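Class D beta-lactamase (Fusobacterium nucleatum subsp. polymorphum, PDB 4IED) probably hydrolyses beta-lactam antibiotics to substituted beta-amino acids, conferring resistance as a class D beta-lactamase. Local coordinates at residues R122-E125 against G126-L130; K151-A154 against M155-V158; K234-P237 against K238-E241. One frame throughout, in Å; residues are numbered along the deposited sequence.

Contact 1. Residues R122-E125 against G126-L130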
loop_
_atom_site.group_PDB
_atom_site.type_symbol
_atom_site.label_atom_id
_atom_site.label_comp_id
_atom_site.label_asym_id
_atom_site.label_seq_id
_atom_site.Cartn_x
_atom_site.Cartn_y
_atom_site.Cartn_z
ATOM N N ARG A 122 15.489 1.667 14.358
ATOM C CA ARG A 122 14.049 1.985 14.629
ATOM C C ARG A 122 13.202 1.473 13.491
ATOM O O ARG A 122 12.077 0.977 13.702
ATOM C CB ARG A 122 13.825 3.479 14.810
ATOM C CG ARG A 122 14.419 3.998 16.103
ATOM C CD ARG A 122 13.991 5.418 16.450
ATOM N NE ARG A 122 14.512 6.356 15.473
ATOM C CZ ARG A 122 14.417 7.677 15.693
ATOM N NH1 ARG A 122 13.762 8.178 16.788
ATOM N NH2 ARG A 122 14.969 8.488 14.827
ATOM N N MET A 123 13.704 1.501 12.265
ATOM C CA MET A 123 12.950 0.977 11.180
ATOM C C MET A 123 12.741 -0.538 11.351
ATOM O O MET A 123 11.682 -1.081 11.142
ATOM C CB MET A 123 13.648 1.219 9.815
ATOM C CG MET A 123 12.834 0.847 8.588
ATOM S SD MET A 123 11.267 1.729 8.351
ATOM C CE MET A 123 11.945 3.204 7.609
ATOM N N GLN A 124 13.824 -1.257 11.667
ATOM C CA GLN A 124 13.744 -2.695 11.929
ATOM C C GLN A 124 12.736 -3.014 13.014
ATOM O O GLN A 124 11.939 -3.948 12.909
ATOM C CB GLN A 124 15.108 -3.279 12.254
ATOM C CG GLN A 124 15.063 -4.771 12.392
ATOM C CD GLN A 124 14.966 -5.453 11.073
ATOM O OE1 GLN A 124 13.892 -6.089 10.698
ATOM N NE2 GLN A 124 15.969 -5.330 10.319
ATOM N N GLU A 125 12.769 -2.222 14.119
ATOM C CA GLU A 125 11.855 -2.483 15.226
ATOM C C GLU A 125 10.431 -2.304 14.732
ATOM O O GLU A 125 9.536 -3.068 15.132
ATOM C CB GLU A 125 12.201 -1.502 16.347
ATOM C CG GLU A 125 13.404 -1.983 17.169
ATOM C CD GLU A 125 14.048 -1.025 18.136
ATOM O OE1 GLU A 125 14.882 -1.619 18.917
ATOM O OE2 GLU A 125 13.816 0.240 18.086
ATOM N N GLY A 126 10.160 -1.328 13.856
ATOM C CA GLY A 126 8.863 -1.128 13.276
ATOM C C GLY A 126 8.330 -2.251 12.408
ATOM O O GLY A 126 7.213 -2.732 12.544
ATOM N N LEU A 127 9.226 -2.704 11.513
ATOM C CA LEU A 127 8.910 -3.848 10.645
ATOM C C LEU A 127 8.625 -5.107 11.513
ATOM O O LEU A 127 7.754 -5.891 11.234
ATOM C CB LEU A 127 10.033 -4.174 9.677
ATOM C CG LEU A 127 10.370 -3.118 8.598
ATOM C CD1 LEU A 127 11.539 -3.558 7.688
ATOM C CD2 LEU A 127 9.157 -2.804 7.778
ATOM N N ASN A 128 9.407 -5.240 12.596
ATOM C CA ASN A 128 9.322 -6.434 13.415
ATOM C C ASN A 128 8.031 -6.406 14.236
ATOM O O ASN A 128 7.356 -7.447 14.383
ATOM C CB ASN A 128 10.521 -6.545 14.334
ATOM C CG ASN A 128 11.776 -7.007 13.598
ATOM O OD1 ASN A 128 11.721 -7.230 12.394
ATOM N ND2 ASN A 128 12.852 -7.154 14.275
ATOM N N LYS A 129 7.643 -5.200 14.705
ATOM C CA LYS A 129 6.376 -5.002 15.459
ATOM C C LYS A 129 5.168 -5.316 14.565
ATOM O O LYS A 129 4.165 -5.907 15.031
ATOM C CB LYS A 129 6.319 -3.629 16.013
ATOM C CG LYS A 129 7.149 -3.452 17.251
ATOM C CD LYS A 129 7.424 -1.969 17.397
ATOM C CE LYS A 129 6.189 -1.262 17.794
ATOM N NZ LYS A 129 6.613 0.097 18.244
ATOM N N LEU A 130 5.237 -4.919 13.282
ATOM C CA LEU A 130 4.256 -5.251 12.289
ATOM C C LEU A 130 4.283 -6.646 11.732
ATOM O O LEU A 130 3.392 -7.060 11.004
ATOM C CB LEU A 130 4.368 -4.280 11.089
ATOM C CG LEU A 130 4.004 -2.829 11.333
ATOM C CD1 LEU A 130 4.624 -1.890 10.335
ATOM C CD2 LEU A 130 2.501 -2.594 11.512
#

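Contact 2. Residues K151-A154 against M155-V158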
loop_
_atom_site.group_PDB
_atom_site.type_symbol
_atom_site.label_atom_id
_atom_site.label_comp_id
_atom_site.label_asym_id
_atom_site.label_seq_id
_atom_site.Cartn_x
_atom_site.Cartn_y
_atom_site.Cartn_z
ATOM N N LYS A 151 10.367 -7.810 1.062
ATOM C CA LYS A 151 9.308 -8.391 0.202
ATOM C C LYS A 151 8.119 -8.738 1.129
ATOM O O LYS A 151 8.274 -9.051 2.328
ATOM C CB LYS A 151 9.766 -9.672 -0.469
ATOM C CG LYS A 151 10.913 -9.540 -1.478
ATOM C CD LYS A 151 11.240 -10.911 -2.010
ATOM C CE LYS A 151 12.320 -10.780 -3.048
ATOM N NZ LYS A 151 12.663 -12.131 -3.525
ATOM N N ILE A 152 6.918 -8.636 0.558
ATOM C CA ILE A 152 5.632 -8.925 1.172
ATOM C C ILE A 152 4.651 -9.451 0.187
ATOM O O ILE A 152 4.713 -9.093 -1.004
ATOM C CB ILE A 152 5.100 -7.679 1.951
ATOM C CG1 ILE A 152 3.934 -8.037 2.847
ATOM C CG2 ILE A 152 4.759 -6.577 0.984
ATOM C CD1 ILE A 152 3.451 -6.919 3.830
ATOM N N SER A 153 3.777 -10.386 0.607
ATOM C CA SER A 153 2.789 -10.940 -0.286
ATOM C C SER A 153 1.464 -10.210 -0.253
ATOM O O SER A 153 1.205 -9.464 0.660
ATOM C CB SER A 153 2.590 -12.435 -0.011
ATOM O OG SER A 153 1.862 -12.572 1.227
ATOM N N ALA A 154 0.637 -10.445 -1.278
ATOM C CA ALA A 154 -0.708 -9.835 -1.301
ATOM C C ALA A 154 -1.459 -10.285 -0.041
ATOM O O ALA A 154 -2.143 -9.495 0.551
ATOM C CB ALA A 154 -1.460 -10.190 -2.619
ATOM N N MET A 155 -1.346 -11.562 0.315
ATOM C CA MET A 155 -2.081 -12.089 1.485
ATOM C C MET A 155 -1.583 -11.366 2.755
ATOM O O MET A 155 -2.399 -11.010 3.632
ATOM C CB MET A 155 -1.872 -13.612 1.657
ATOM C CG MET A 155 -2.875 -14.249 2.550
ATOM S SD MET A 155 -4.480 -14.402 1.774
ATOM C CE MET A 155 -4.272 -15.564 0.569
ATOM N N GLU A 156 -0.301 -11.130 2.909
ATOM C CA GLU A 156 0.266 -10.476 4.035
ATOM C C GLU A 156 -0.200 -9.054 4.077
ATOM O O GLU A 156 -0.475 -8.539 5.187
ATOM C CB GLU A 156 1.827 -10.595 3.923
ATOM C CG GLU A 156 2.356 -11.934 4.399
ATOM C CD GLU A 156 3.787 -12.148 4.110
ATOM O OE1 GLU A 156 4.457 -11.513 3.291
ATOM O OE2 GLU A 156 4.287 -13.157 4.764
ATOM N N GLN A 157 -0.232 -8.357 2.952
ATOM C CA GLN A 157 -0.709 -6.954 2.912
ATOM C C GLN A 157 -2.161 -6.930 3.421
ATOM O O GLN A 157 -2.516 -6.059 4.251
ATOM C CB GLN A 157 -0.667 -6.392 1.530
ATOM C CG GLN A 157 0.736 -6.231 0.935
ATOM C CD GLN A 157 1.190 -4.824 0.754
ATOM O OE1 GLN A 157 1.988 -4.505 -0.261
ATOM N NE2 GLN A 157 0.815 -3.953 1.585
ATOM N N VAL A 158 -3.028 -7.802 2.946
ATOM C CA VAL A 158 -4.440 -7.832 3.337
ATOM C C VAL A 158 -4.564 -8.024 4.828
ATOM O O VAL A 158 -5.408 -7.393 5.469
ATOM C CB VAL A 158 -5.173 -8.902 2.504
ATOM C CG1 VAL A 158 -6.583 -9.127 3.106
ATOM C CG2 VAL A 158 -5.286 -8.457 1.071
#

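Contact 3. Residues K234-P237 against K238-E241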
loop_
_atom_site.group_PDB
_atom_site.type_symbol
_atom_site.label_atom_id
_atom_site.label_comp_id
_atom_site.label_asym_id
_atom_site.label_seq_id
_atom_site.Cartn_x
_atom_site.Cartn_y
_atom_site.Cartn_z
ATOM N N LYS A 234 1.792 2.889 -19.217
ATOM C CA LYS A 234 0.475 2.967 -19.823
ATOM C C LYS A 234 -0.558 2.007 -19.153
ATOM O O LYS A 234 -1.771 2.284 -19.222
ATOM C CB LYS A 234 0.541 2.698 -21.348
ATOM C CG LYS A 234 1.025 3.915 -22.134
ATOM C CD LYS A 234 2.437 3.925 -22.711
ATOM C CE LYS A 234 2.750 3.215 -24.055
ATOM N NZ LYS A 234 2.827 3.712 -25.562
ATOM N N PHE A 235 -0.120 0.891 -18.592
ATOM C CA PHE A 235 -1.035 -0.131 -17.990
ATOM C C PHE A 235 -1.132 0.005 -16.501
ATOM O O PHE A 235 -1.922 -0.718 -15.940
ATOM C CB PHE A 235 -0.568 -1.571 -18.381
ATOM C CG PHE A 235 -1.221 -2.132 -19.666
ATOM C CD1 PHE A 235 -1.877 -1.326 -20.642
ATOM C CD2 PHE A 235 -1.280 -3.489 -19.801
ATOM C CE1 PHE A 235 -2.507 -1.902 -21.741
ATOM C CE2 PHE A 235 -1.885 -4.074 -20.946
ATOM C CZ PHE A 235 -2.486 -3.277 -21.870
ATOM N N LEU A 236 -0.477 1.000 -15.928
ATOM C CA LEU A 236 -0.654 1.171 -14.477
ATOM C C LEU A 236 -2.131 1.444 -14.038
ATOM O O LEU A 236 -2.502 1.016 -12.982
ATOM C CB LEU A 236 0.264 2.284 -13.978
ATOM C CG LEU A 236 1.750 1.920 -13.994
ATOM C CD1 LEU A 236 2.599 3.135 -13.672
ATOM C CD2 LEU A 236 2.016 0.862 -12.898
ATOM N N PRO A 237 -2.973 2.109 -14.866
ATOM C CA PRO A 237 -4.350 2.335 -14.437
ATOM C C PRO A 237 -5.102 1.044 -14.192
ATOM O O PRO A 237 -6.146 1.032 -13.528
ATOM C CB PRO A 237 -4.918 3.097 -15.624
ATOM C CG PRO A 237 -3.756 3.905 -16.156
ATOM C CD PRO A 237 -2.591 2.905 -16.085
ATOM N N LYS A 238 -4.638 -0.071 -14.773
ATOM C CA LYS A 238 -5.344 -1.350 -14.645
ATOM C C LYS A 238 -5.396 -1.843 -13.199
ATOM O O LYS A 238 -6.288 -2.616 -12.876
ATOM C CB LYS A 238 -4.666 -2.452 -15.499
ATOM C CG LYS A 238 -4.614 -2.238 -17.041
ATOM C CD LYS A 238 -5.634 -2.954 -17.869
ATOM C CE LYS A 238 -5.366 -2.847 -19.400
ATOM N NZ LYS A 238 -6.609 -3.126 -20.220
ATOM N N ARG A 239 -4.417 -1.500 -12.380
ATOM C CA ARG A 239 -4.419 -1.947 -10.932
ATOM C C ARG A 239 -5.727 -1.561 -10.290
ATOM O O ARG A 239 -6.466 -2.433 -9.788
ATOM C CB ARG A 239 -3.287 -1.337 -10.207
ATOM C CG ARG A 239 -1.897 -1.549 -10.831
ATOM C CD ARG A 239 -0.868 -0.735 -10.120
ATOM N NE ARG A 239 -1.072 0.709 -10.398
ATOM C CZ ARG A 239 -0.275 1.714 -10.050
ATOM N NH1 ARG A 239 0.878 1.449 -9.430
ATOM N NH2 ARG A 239 -0.574 2.934 -10.399
ATOM N N GLU A 240 -6.041 -0.232 -10.307
ATOM C CA GLU A 240 -7.263 0.277 -9.664
ATOM C C GLU A 240 -8.495 -0.089 -10.529
ATOM O O GLU A 240 -9.551 -0.349 -9.939
ATOM C CB GLU A 240 -7.124 1.738 -9.527
ATOM C CG GLU A 240 -8.382 2.324 -8.861
ATOM C CD GLU A 240 -8.142 3.707 -8.282
ATOM O OE1 GLU A 240 -9.149 4.303 -7.748
ATOM O OE2 GLU A 240 -7.064 4.290 -8.281
ATOM N N GLU A 241 -8.401 -0.190 -11.865
ATOM C CA GLU A 241 -9.542 -0.572 -12.683
ATOM C C GLU A 241 -10.049 -1.932 -12.255
ATOM O O GLU A 241 -11.264 -2.132 -12.075
ATOM C CB GLU A 241 -9.153 -0.595 -14.159
ATOM C CG GLU A 241 -9.056 0.795 -14.768
ATOM C CD GLU A 241 -8.564 0.777 -16.208
ATOM O OE1 GLU A 241 -8.482 -0.409 -16.803
ATOM O OE2 GLU A 241 -8.300 1.909 -16.770
HETATM O O HOH W 1 -4.027 1.890 -10.817
#

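Contact 1. Residues R122-E125 against G126-L130
The flat ends of this contact are the side-chain amides of Gln124 and Asn128, one helical turn apart; the two side chains cross at a slant, with their amide planes 39° apart. That is too tilted for a flat stack, and the amide end of Gln124 simply comes close to that of Asn128. Gln124 O stands over one face of the Asn128 amide, 3.1 Å from Asn128 CG, and Asn128 CB is nearly as close to that oxygen. Gln124 sends CG away from its own N (chi1 -174°) and then bends at chi2, which brings its end near Asn128, while Asn128 CG lies opposite its carbonyl carbon. All this happens on regular alpha-helix, in the last turns of helix 108-130, where the i to i+4 bonds run in sequence. Gly126 N donates to Arg122 O at 3.0 Å, Leu127 N to Met123 O, Asn128 N to Gln124 O at 2.9 Å, and Lys129 N to Glu125 O. On the solvent side the Lys129 chain lies against the preceding turn, its CG 3.2 Å from Glu125 O, before bending at chi3 (71°). Its ammonium does not pair with the carboxylate of that glutamate, since Lys129 NZ stops 7.2 Å from Glu125 OE2. The inner side is buried. Leu127 packs against the backbone of the previous turn, its CG 3.5 Å from Met123 O, and its side chain also touches Ile137; Met123 packs on Asn63 of helix 62-69 and on Phe144, and Leu130 meets Phe62 and Ile66. Arg122 turns back along its own helix, where NE and NH2 donate to the carbonyls of Leu118 and Glu117.

Contact 2. Residues K151-A154 against M155-V158
Ser153 and Glu156 exchange hydrogen bonds in both directions, forming the capping box that starts helix 154-165. Glu156 N donates to Ser153 OG at 3.1 Å, and Ser153 N returns the bond to Glu156 OE1 at 3.0 Å. The second bond reaches the anti side of the carboxylate, 29° out of its plane. Ser153 OG stands between its own N and carbonyl carbon (chi1 73°), which turns it toward Glu156 N. Backbone bonds then take over: Gln157 N to Ser153 O at 2.9 Å and Val158 N to Ala154 O at 3.1 Å. The charge on Glu156 has a second partner in Arg52, which forms a salt bridge with OE2.

Van der Waals contacts join Ile152 to the first turn. Ile152 CG1 lies 3.5 Å from Glu156 CB, and Ile152 CG2 rests against the amide oxygen of Gln157, OE1, at 3.7 Å, those two side chains crossing at about a right angle. That oxygen is hydrogen-bonded to Ser58 OG, two residues before the carboxylated Lys60. Ala154 and Val158 pack on strands 29-35 and 221-229 of the central sheet.

The Arg52 salt bridge, the Ser153 N-H and the N-terminal end of the helix would together probably favour the ionised form of the Glu156 carboxylate.

Contact 3. Residues K234-P237 against K238-E241
Lys238 begins helix 238-249 by closing a type I turn on Phe235: its N donates to Phe235 O at 3.0 Å. Farther out, in the lysine conformer given here, Lys238 CE lies over the centre of the Phe235 ring, 3.8 Å from the centroid, a CH-pi contact, and Lys238 NZ makes a cation-pi contact over the same face, 4.8 Å from that centroid. A second conformer of the lysine leaves both doubtful to that extent. Arg239 grips Leu236 O twice, through N at 3.2 Å and NE at 3.0 Å, the two donors coming from opposite faces of the carbonyl plane. The bend at chi3 (-70°) folds the guanidinium back, so that Leu236 CD2 covers one of its faces. Glu240 N reaches the same carbonyl through water 1, which accepts from it and donates to Leu236 O; its carboxylate forms a salt bridge with Arg244. Glu241 N bonds to Pro237 O at 3.1 Å, the first i to i+4 bond here, while Glu241 CG lies against that oxygen at 3.2 Å. Leu236 O thus takes three donors where the turn becomes helix; they would probably polarise the carbonyl, while the two bonds from Arg239 hold its side chain against the turn.

How the contacts relate
The three contacts follow in series along the chain and do not touch. Contact 1, at the end of helix 108-130, and contact 2, at the start of helix 154-165, have centres 16 Å apart and nearest atoms about 7 Å apart. Asn134 and Glu136, seen to bind magnesium in this protein, lie between them in sequence; the side chain of Asn134 is about 7 Å from those of Leu127 and Glu156, and that of Glu136 about 6 Å from Gln124. Asn134 OD1 accepts from Lys151 N. Gln157, bonded to Ser58, ties contact 2 to the segment carrying the carboxylated Lys60. Contact 3 is remote, its centre 31 Å from contact 1's and 19 Å from contact 2's.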